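Putative Oleoyl-[acyl-carrier protein] thioesterase (PDB 2OWN) probably hydrolyses the thioester of oleoyl-[acyl-carrier protein], releasing the fatty acid, through two HotDog-family domains joined in one chain. Local coordinates at residues T220-I225 and S237-V242; R148-I153 and L202-V207. One frame throughout, in Å; residues are numbered along the deposited sequence.

Interaction 1: T220-I225 and S237-V242; sequences TAHANI and SHLIEV
Glu241 leans across the strand pair to Thr220 and His222, its CB leaving on the face they share. Glu241 CG sits between the backbone N and the carbonyl carbon (chi1 60°), packs 3.9 Å from Thr220 CB, and lies in the plane of the His222 ring, at its edge. The chain runs on extended; Glu241 CD comes 3.5 Å from His222 NE2, and Glu241 OE2 accepts a 2.7 Å hydrogen bond from the same nitrogen. OE2 lies close to the ring plane, yet NE2 meets it from above the carboxylate, the two planes being 80° apart. Antiparallel backbone bonds close the Thr220–Glu241, His222–Leu239 and Asn224–Ser237 pairs, such as Thr220 N to Glu241 O at 2.7 Å. On the opposite face, Ala221 CB and Ile240 CD1 press together at a tight 3.4 Å, and Ala221, Ala223, His238 and Ile240 meet helix 184-191. One water links His222 O to His238 ND1, while His238 NE2 bonds Thr236 OG1; another joins Asn224 ND2 to Ser237 OG, and Asn224 OD1 bonds Thr161 OG1. Gripped at NE2 by Glu241 and at ND1 by Thr163 OG1, the His222 ring is fixed in rotation and its protonated form would probably be stabilised.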
ATOM      1  N   THR B 220      -6.067   7.008 -18.181  1.00 35.84           N
ATOM      2  CA  THR B 220      -6.519   8.402 -18.117  1.00 34.27           C
ATOM      3  C   THR B 220      -7.705   8.394 -17.147  1.00 33.11           C
ATOM      4  O   THR B 220      -8.716   7.742 -17.428  1.00 32.35           O
ATOM      5  CB  THR B 220      -6.923   8.932 -19.505  1.00 34.49           C
ATOM      6  OG1 THR B 220      -5.832   8.752 -20.416  1.00 34.00           O
ATOM      7  CG2 THR B 220      -7.286  10.415 -19.446  1.00 33.68           C
ATOM      8  N   ALA B 221      -7.542   9.076 -16.004  1.00 31.45           N
ATOM      9  CA  ALA B 221      -8.552   9.168 -14.944  1.00 32.37           C
ATOM     10  C   ALA B 221      -9.271  10.494 -15.073  1.00 32.68           C
ATOM     11  O   ALA B 221      -8.608  11.528 -15.150  1.00 34.21           O
ATOM     12  CB  ALA B 221      -7.914   9.058 -13.567  1.00 29.70           C
ATOM     13  N   HIS B 222     -10.605  10.457 -15.098  1.00 32.13           N
ATOM     14  CA  HIS B 222     -11.455  11.649 -15.208  1.00 32.12           C
ATOM     15  C   HIS B 222     -12.345  11.758 -13.970  1.00 31.44           C
ATOM     16  O   HIS B 222     -12.684  10.733 -13.385  1.00 30.28           O
ATOM     17  CB  HIS B 222     -12.326  11.605 -16.455  1.00 32.55           C
ATOM     18  CG  HIS B 222     -11.573  11.423 -17.730  1.00 33.81           C
ATOM     19  ND1 HIS B 222     -10.964  12.468 -18.387  1.00 34.11           N
ATOM     20  CD2 HIS B 222     -11.369  10.325 -18.496  1.00 34.78           C
ATOM     21  CE1 HIS B 222     -10.391  12.018 -19.488  1.00 36.34           C
ATOM     22  NE2 HIS B 222     -10.627  10.722 -19.579  1.00 33.42           N
ATOM     23  N   ALA B 223     -12.696  12.988 -13.576  1.00 31.07           N
ATOM     24  CA  ALA B 223     -13.579  13.256 -12.419  1.00 30.49           C
ATOM     25  C   ALA B 223     -14.369  14.570 -12.540  1.00 31.85           C
ATOM     26  O   ALA B 223     -13.811  15.583 -12.986  1.00 31.18           O
ATOM     27  CB  ALA B 223     -12.799  13.234 -11.099  1.00 29.71           C
ATOM     28  N   ASN B 224     -15.661  14.505 -12.193  1.00 32.50           N
ATOM     29  CA  ASN B 224     -16.601  15.631 -12.152  1.00 32.43           C
ATOM     30  C   ASN B 224     -17.111  15.748 -10.733  1.00 32.50           C
ATOM     31  O   ASN B 224     -17.626  14.759 -10.213  1.00 32.85           O
ATOM     32  CB  ASN B 224     -17.821  15.412 -13.072  1.00 33.02           C
ATOM     33  CG  ASN B 224     -17.487  15.484 -14.550  1.00 31.10           C
ATOM     34  OD1 ASN B 224     -16.677  16.299 -14.974  1.00 34.73           O
ATOM     35  ND2 ASN B 224     -18.176  14.677 -15.352  1.00 32.27           N
ATOM     36  N   ILE B 225     -16.952  16.917 -10.113  1.00 31.60           N
ATOM     37  CA  ILE B 225     -17.434  17.201  -8.757  1.00 32.77           C
ATOM     38  C   ILE B 225     -18.814  17.792  -9.035  1.00 32.01           C
ATOM     39  O   ILE B 225     -18.913  18.885  -9.625  1.00 31.95           O
ATOM     40  CB  ILE B 225     -16.531  18.178  -7.982  1.00 33.25           C
ATOM     41  CG1 ILE B 225     -15.095  17.626  -7.882  1.00 34.64           C
ATOM     42  CG2 ILE B 225     -17.130  18.452  -6.581  1.00 32.61           C
ATOM     43  CD1 ILE B 225     -14.110  18.579  -7.224  1.00 33.60           C
ATOM     44  N   SER B 237     -18.302  11.846  -9.961  1.00 29.41           N
ATOM     45  CA  SER B 237     -18.499  10.890 -11.057  1.00 29.64           C
ATOM     46  C   SER B 237     -17.117  10.706 -11.655  1.00 28.39           C
ATOM     47  O   SER B 237     -16.520  11.690 -12.080  1.00 29.27           O
ATOM     48  CB  SER B 237     -19.477  11.452 -12.086  1.00 30.22           C
ATOM     49  OG  SER B 237     -19.637  10.583 -13.192  1.00 31.28           O
ATOM     50  N   HIS B 238     -16.637   9.464 -11.711  1.00 29.33           N
ATOM     51  CA  HIS B 238     -15.305   9.108 -12.206  1.00 28.98           C
ATOM     52  C   HIS B 238     -15.328   8.115 -13.362  1.00 30.11           C
ATOM     53  O   HIS B 238     -16.254   7.300 -13.466  1.00 28.13           O
ATOM     54  CB  HIS B 238     -14.482   8.452 -11.093  1.00 29.65           C
ATOM     55  CG  HIS B 238     -14.337   9.266  -9.848  1.00 29.10           C
ATOM     56  ND1 HIS B 238     -13.153   9.878  -9.498  1.00 32.20           N
ATOM     57  CD2 HIS B 238     -15.217   9.550  -8.859  1.00 33.51           C
ATOM     58  CE1 HIS B 238     -13.316  10.516  -8.352  1.00 33.69           C
ATOM     59  NE2 HIS B 238     -14.558  10.335  -7.946  1.00 30.40           N
ATOM     60  N   LEU B 239     -14.280   8.186 -14.195  1.00 31.94           N
ATOM     61  CA  LEU B 239     -14.050   7.292 -15.342  1.00 31.87           C
ATOM     62  C   LEU B 239     -12.544   7.037 -15.513  1.00 32.48           C
ATOM     63  O   LEU B 239     -11.774   8.000 -15.550  1.00 32.98           O
ATOM     64  CB  LEU B 239     -14.621   7.870 -16.649  1.00 32.60           C
ATOM     65  CG  LEU B 239     -14.396   7.110 -17.983  1.00 32.07           C
ATOM     66  CD1 LEU B 239     -14.936   5.682 -17.932  1.00 30.89           C
ATOM     67  CD2 LEU B 239     -15.006   7.858 -19.155  1.00 33.16           C
ATOM     68  N   ILE B 240     -12.152   5.761 -15.581  1.00 32.83           N
ATOM     69  CA  ILE B 240     -10.775   5.332 -15.851  1.00 33.47           C
ATOM     70  C   ILE B 240     -10.854   4.695 -17.249  1.00 34.77           C
ATOM     71  O   ILE B 240     -11.690   3.802 -17.469  1.00 33.38           O
ATOM     72  CB  ILE B 240     -10.213   4.311 -14.842  1.00 33.52           C
ATOM     73  CG1 ILE B 240     -10.283   4.823 -13.395  1.00 34.61           C
ATOM     74  CG2 ILE B 240      -8.754   3.938 -15.189  1.00 35.01           C
ATOM     75  CD1 ILE B 240      -9.456   6.068 -13.101  1.00 35.86           C
ATOM     76  N   GLU B 241     -10.017   5.175 -18.173  1.00 36.37           N
ATOM     77  CA  GLU B 241      -9.923   4.657 -19.545  1.00 39.53           C
ATOM     78  C   GLU B 241      -8.462   4.469 -19.991  1.00 41.09           C
ATOM     79  O   GLU B 241      -7.567   5.096 -19.425  1.00 39.06           O
ATOM     80  CB  GLU B 241     -10.672   5.574 -20.525  1.00 39.69           C
ATOM     81  CG  GLU B 241     -10.168   7.015 -20.594  1.00 40.90           C
ATOM     82  CD  GLU B 241     -10.940   7.907 -21.553  1.00 43.47           C
ATOM     83  OE1 GLU B 241     -11.942   7.481 -22.178  1.00 54.13           O
ATOM     84  OE2 GLU B 241     -10.516   9.069 -21.689  1.00 50.13           O
ATOM     85  N   VAL B 242      -8.259   3.608 -20.996  1.00 43.75           N
ATOM     86  CA  VAL B 242      -6.938   3.306 -21.596  1.00 46.81           C
ATOM     87  C   VAL B 242      -7.048   3.469 -23.130  1.00 48.80           C
ATOM     88  O   VAL B 242      -7.350   2.502 -23.840  1.00 50.56           O
ATOM     89  CB  VAL B 242      -6.407   1.911 -21.166  1.00 46.51           C
ATOM     90  CG1 VAL B 242      -5.054   1.605 -21.810  1.00 48.23           C
ATOM     91  CG2 VAL B 242      -6.262   1.848 -19.659  1.00 45.18           C
TER
HETATM   92  O   HOH W   1     -11.031   9.589 -11.480  1.00 20.64           O
HETATM   93  O   HOH W   2     -20.076  12.533 -15.035  1.00 25.40           O

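Interaction 2: R148-I153 and L202-V207; sequences RLPRPI and LVHVDV. With SO4 (sulfate ion), chain O.
With CG set anti to its own carbonyl carbon (chi1 -65°), Asp206 lifts its carboxylate against the backbone of Pro150 and Arg151. Pro150 O rests 3.3 Å from Asp206 CG, close to both carboxylate oxygens, and Arg151 O comes 3.4 Å from Asp206 OD2. All are acceptors, so no hydrogen bond forms across the contact, and this crowding of oxygens may raise the acid's pKa. Pro152 CG packs on Asp206 CB at 3.9 Å, the two side chains crossing at a slant, while Asp206 OD1 lies in the ring plane of His204, at its edge. Cut back to alanine, Asp206 would probably leave a gap under Pro150 and His204 without the oxygen at its edge. On the loop's other side, Arg151 stretches out to a sulfate, probably from the crystallisation liquor, by two weak hydrogen bonds: Arg151 NE to sulfate O1 at 3.3 Å and Arg151 NH2 to sulfate O4 at 3.5 Å. Gln67 also binds this ion. The proline-rich segment is a connector laid across strand 200-209, whose Val203 and His204 form a classic beta bulge against Gln253, and Pro150 reaches Ala69 of strand 61-72, as suits the linker of a double HotDog protein.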
ATOM      1  N   ARG B 148     -30.350  -5.950  -8.868  1.00 36.79           N
ATOM      2  CA  ARG B 148     -29.371  -5.095  -9.551  0.50 36.21           C
ATOM      3  C   ARG B 148     -28.770  -4.127  -8.529  1.00 35.89           C
ATOM      4  O   ARG B 148     -29.505  -3.486  -7.770  1.00 36.79           O
ATOM      5  CB  ARG B 148     -30.000  -4.331 -10.732  0.50 36.19           C
ATOM      6  CG  ARG B 148     -28.991  -3.910 -11.799  0.50 35.95           C
ATOM      7  CD  ARG B 148     -29.624  -3.060 -12.919  0.50 35.83           C
ATOM      8  NE  ARG B 148     -29.764  -1.638 -12.579  0.50 34.80           N
ATOM      9  CZ  ARG B 148     -30.368  -0.701 -13.333  0.50 32.38           C
ATOM     10  NH1 ARG B 148     -30.928  -0.978 -14.528  0.50 30.56           N
ATOM     11  NH2 ARG B 148     -30.414   0.560 -12.872  0.50 27.17           N
ATOM     12  N   LEU B 149     -27.434  -4.040  -8.481  1.00 33.72           N
ATOM     13  CA  LEU B 149     -26.741  -3.127  -7.532  1.00 32.07           C
ATOM     14  C   LEU B 149     -26.904  -1.663  -8.006  1.00 30.14           C
ATOM     15  O   LEU B 149     -27.198  -1.450  -9.194  1.00 28.28           O
ATOM     16  CB  LEU B 149     -25.244  -3.469  -7.359  1.00 31.57           C
ATOM     17  CG  LEU B 149     -24.804  -4.731  -6.588  1.00 30.19           C
ATOM     18  CD1 LEU B 149     -25.371  -6.041  -7.130  1.00 32.47           C
ATOM     19  CD2 LEU B 149     -23.275  -4.776  -6.567  1.00 31.98           C
ATOM     20  N   PRO B 150     -26.746  -0.656  -7.096  1.00 31.87           N
ATOM     21  CA  PRO B 150     -26.843   0.758  -7.518  1.00 32.16           C
ATOM     22  C   PRO B 150     -25.803   1.099  -8.598  1.00 32.83           C
ATOM     23  O   PRO B 150     -24.620   0.849  -8.386  1.00 33.75           O
ATOM     24  CB  PRO B 150     -26.595   1.542  -6.221  1.00 32.85           C
ATOM     25  CG  PRO B 150     -26.905   0.596  -5.147  1.00 33.75           C
ATOM     26  CD  PRO B 150     -26.499  -0.741  -5.644  1.00 32.82           C
ATOM     27  N   ARG B 151     -26.271   1.534  -9.769  1.00 32.31           N
ATOM     28  CA  ARG B 151     -25.387   1.871 -10.887  1.00 33.53           C
ATOM     29  C   ARG B 151     -24.666   3.204 -10.692  1.00 33.98           C
ATOM     30  O   ARG B 151     -25.259   4.131 -10.109  1.00 33.28           O
ATOM     31  CB  ARG B 151     -26.134   1.978 -12.239  1.00 34.18           C
ATOM     32  CG  ARG B 151     -26.512   0.684 -12.912  1.00 34.74           C
ATOM     33  CD  ARG B 151     -27.236   0.999 -14.214  1.00 36.60           C
ATOM     34  NE  ARG B 151     -27.464  -0.166 -15.076  1.00 39.39           N
ATOM     35  CZ  ARG B 151     -28.144  -0.151 -16.237  1.00 41.84           C
ATOM     36  NH1 ARG B 151     -28.706   0.970 -16.736  1.00 43.96           N
ATOM     37  NH2 ARG B 151     -28.265  -1.290 -16.926  1.00 45.63           N
ATOM     38  N   PRO B 152     -23.390   3.305 -11.169  1.00 34.50           N
ATOM     39  CA  PRO B 152     -22.743   4.618 -11.150  1.00 35.07           C
ATOM     40  C   PRO B 152     -23.377   5.520 -12.240  1.00 35.42           C
ATOM     41  O   PRO B 152     -24.070   5.026 -13.157  1.00 34.02           O
ATOM     42  CB  PRO B 152     -21.268   4.317 -11.492  1.00 35.30           C
ATOM     43  CG  PRO B 152     -21.118   2.870 -11.445  1.00 36.17           C
ATOM     44  CD  PRO B 152     -22.458   2.273 -11.676  1.00 33.87           C
ATOM     45  N   ILE B 153     -23.137   6.827 -12.120  1.00 35.98           N
ATOM     46  CA  ILE B 153     -23.604   7.829 -13.089  1.00 36.67           C
ATOM     47  C   ILE B 153     -22.845   7.564 -14.395  1.00 37.45           C
ATOM     48  O   ILE B 153     -21.649   7.213 -14.362  1.00 36.80           O
ATOM     49  CB  ILE B 153     -23.355   9.298 -12.606  1.00 36.66           C
ATOM     50  CG1 ILE B 153     -24.173   9.611 -11.344  1.00 36.96           C
ATOM     51  CG2 ILE B 153     -23.700  10.329 -13.702  1.00 37.97           C
ATOM     52  CD1 ILE B 153     -23.893  10.994 -10.746  1.00 35.91           C
ATOM     53  N   LEU B 202     -16.157   9.782   3.106  1.00 36.81           N
ATOM     54  CA  LEU B 202     -16.864   8.824   2.244  1.00 36.39           C
ATOM     55  C   LEU B 202     -18.180   8.376   2.878  1.00 35.45           C
ATOM     56  O   LEU B 202     -18.221   8.097   4.083  1.00 36.40           O
ATOM     57  CB  LEU B 202     -15.987   7.594   1.965  1.00 35.59           C
ATOM     58  CG  LEU B 202     -14.705   7.863   1.174  1.00 35.40           C
ATOM     59  CD1 LEU B 202     -13.703   6.758   1.391  1.00 36.17           C
ATOM     60  CD2 LEU B 202     -15.012   8.092  -0.321  1.00 33.64           C
ATOM     61  N   VAL B 203     -19.242   8.387   2.069  1.00 35.10           N
ATOM     62  CA  VAL B 203     -20.593   7.953   2.443  1.00 34.04           C
ATOM     63  C   VAL B 203     -20.964   6.695   1.642  1.00 33.67           C
ATOM     64  O   VAL B 203     -21.440   5.714   2.234  1.00 32.59           O
ATOM     65  CB  VAL B 203     -21.651   9.085   2.244  1.00 34.40           C
ATOM     66  CG1 VAL B 203     -23.064   8.625   2.598  1.00 32.95           C
ATOM     67  CG2 VAL B 203     -21.287  10.291   3.088  1.00 34.39           C
ATOM     68  N   HIS B 204     -20.772   6.740   0.315  1.00 32.41           N
ATOM     69  CA  HIS B 204     -21.106   5.629  -0.581  1.00 30.71           C
ATOM     70  C   HIS B 204     -20.192   5.567  -1.815  1.00 30.30           C
ATOM     71  O   HIS B 204     -19.676   6.603  -2.234  1.00 28.91           O
ATOM     72  CB  HIS B 204     -22.570   5.804  -1.014  1.00 31.48           C
ATOM     73  CG  HIS B 204     -23.244   4.540  -1.425  1.00 30.44           C
ATOM     74  ND1 HIS B 204     -23.184   4.021  -2.701  1.00 28.33           N
ATOM     75  CD2 HIS B 204     -24.019   3.695  -0.709  1.00 35.05           C
ATOM     76  CE1 HIS B 204     -23.884   2.898  -2.740  1.00 32.12           C
ATOM     77  NE2 HIS B 204     -24.399   2.683  -1.547  1.00 27.15           N
ATOM     78  N   VAL B 205     -19.973   4.359  -2.352  1.00 29.84           N
ATOM     79  CA  VAL B 205     -19.159   4.119  -3.564  1.00 30.48           C
ATOM     80  C   VAL B 205     -19.783   3.011  -4.448  1.00 31.32           C
ATOM     81  O   VAL B 205     -20.134   1.956  -3.923  1.00 31.57           O
ATOM     82  CB  VAL B 205     -17.691   3.697  -3.237  1.00 30.40           C
ATOM     83  CG1 VAL B 205     -16.859   3.548  -4.516  1.00 28.94           C
ATOM     84  CG2 VAL B 205     -16.993   4.697  -2.287  1.00 30.89           C
ATOM     85  N   ASP B 206     -19.939   3.288  -5.752  1.00 30.92           N
ATOM     86  CA  ASP B 206     -20.409   2.327  -6.777  1.00 30.78           C
ATOM     87  C   ASP B 206     -19.283   2.147  -7.761  1.00 30.63           C
ATOM     88  O   ASP B 206     -18.723   3.151  -8.178  1.00 31.28           O
ATOM     89  CB  ASP B 206     -21.593   2.843  -7.572  1.00 30.83           C
ATOM     90  CG  ASP B 206     -22.820   3.023  -6.752  1.00 33.44           C
ATOM     91  OD1 ASP B 206     -23.033   2.281  -5.767  1.00 30.22           O
ATOM     92  OD2 ASP B 206     -23.615   3.876  -7.174  1.00 34.49           O
ATOM     93  N   VAL B 207     -18.961   0.904  -8.134  1.00 31.30           N
ATOM     94  CA  VAL B 207     -17.890   0.607  -9.104  1.00 31.00           C
ATOM     95  C   VAL B 207     -18.384  -0.393 -10.151  1.00 31.62           C
ATOM     96  O   VAL B 207     -19.100  -1.320  -9.800  1.00 31.67           O
ATOM     97  CB  VAL B 207     -16.624   0.003  -8.425  1.00 31.44           C
ATOM     98  CG1 VAL B 207     -15.461  -0.084  -9.420  1.00 31.35           C
ATOM     99  CG2 VAL B 207     -16.179   0.832  -7.228  1.00 30.49           C
TER
HETATM  100  S   SO4 O 262     -26.042  -3.990 -14.390  1.00 72.84           S
HETATM  101  O1  SO4 O 262     -26.473  -2.933 -13.493  1.00 70.34           O
HETATM  102  O2  SO4 O 262     -24.761  -3.611 -14.980  1.00 73.56           O
HETATM  103  O3  SO4 O 262     -25.901  -5.224 -13.624  1.00 72.62           O
HETATM  104  O4  SO4 O 262     -27.033  -4.204 -15.439  1.00 71.46           O

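How the interactions relate
Along the chain the two contacts come in series: 148-153 with 202-207 closes before 220-225 with 237-242 opens, strands 200-209 and 218-227 being successive. Their centres lie 15 Å apart, and they touch where Ile153 packs on Ser237, Ile153 CB lying 4.0 Å from Ser237 OG. Interaction 1 is a hairpin, strands 218-227 and 233-241, within the C-terminal HotDog-family region. Strand 246-256 pairs with both 233-241 and 200-209, and so bridges the hairpin to the strand of interaction 2. Strand 200-209 pairs on its other side with 61-72 of the N-terminal region. Interaction 2 thus lies where the two halves meet, with the connecting loop running from there toward the hairpin.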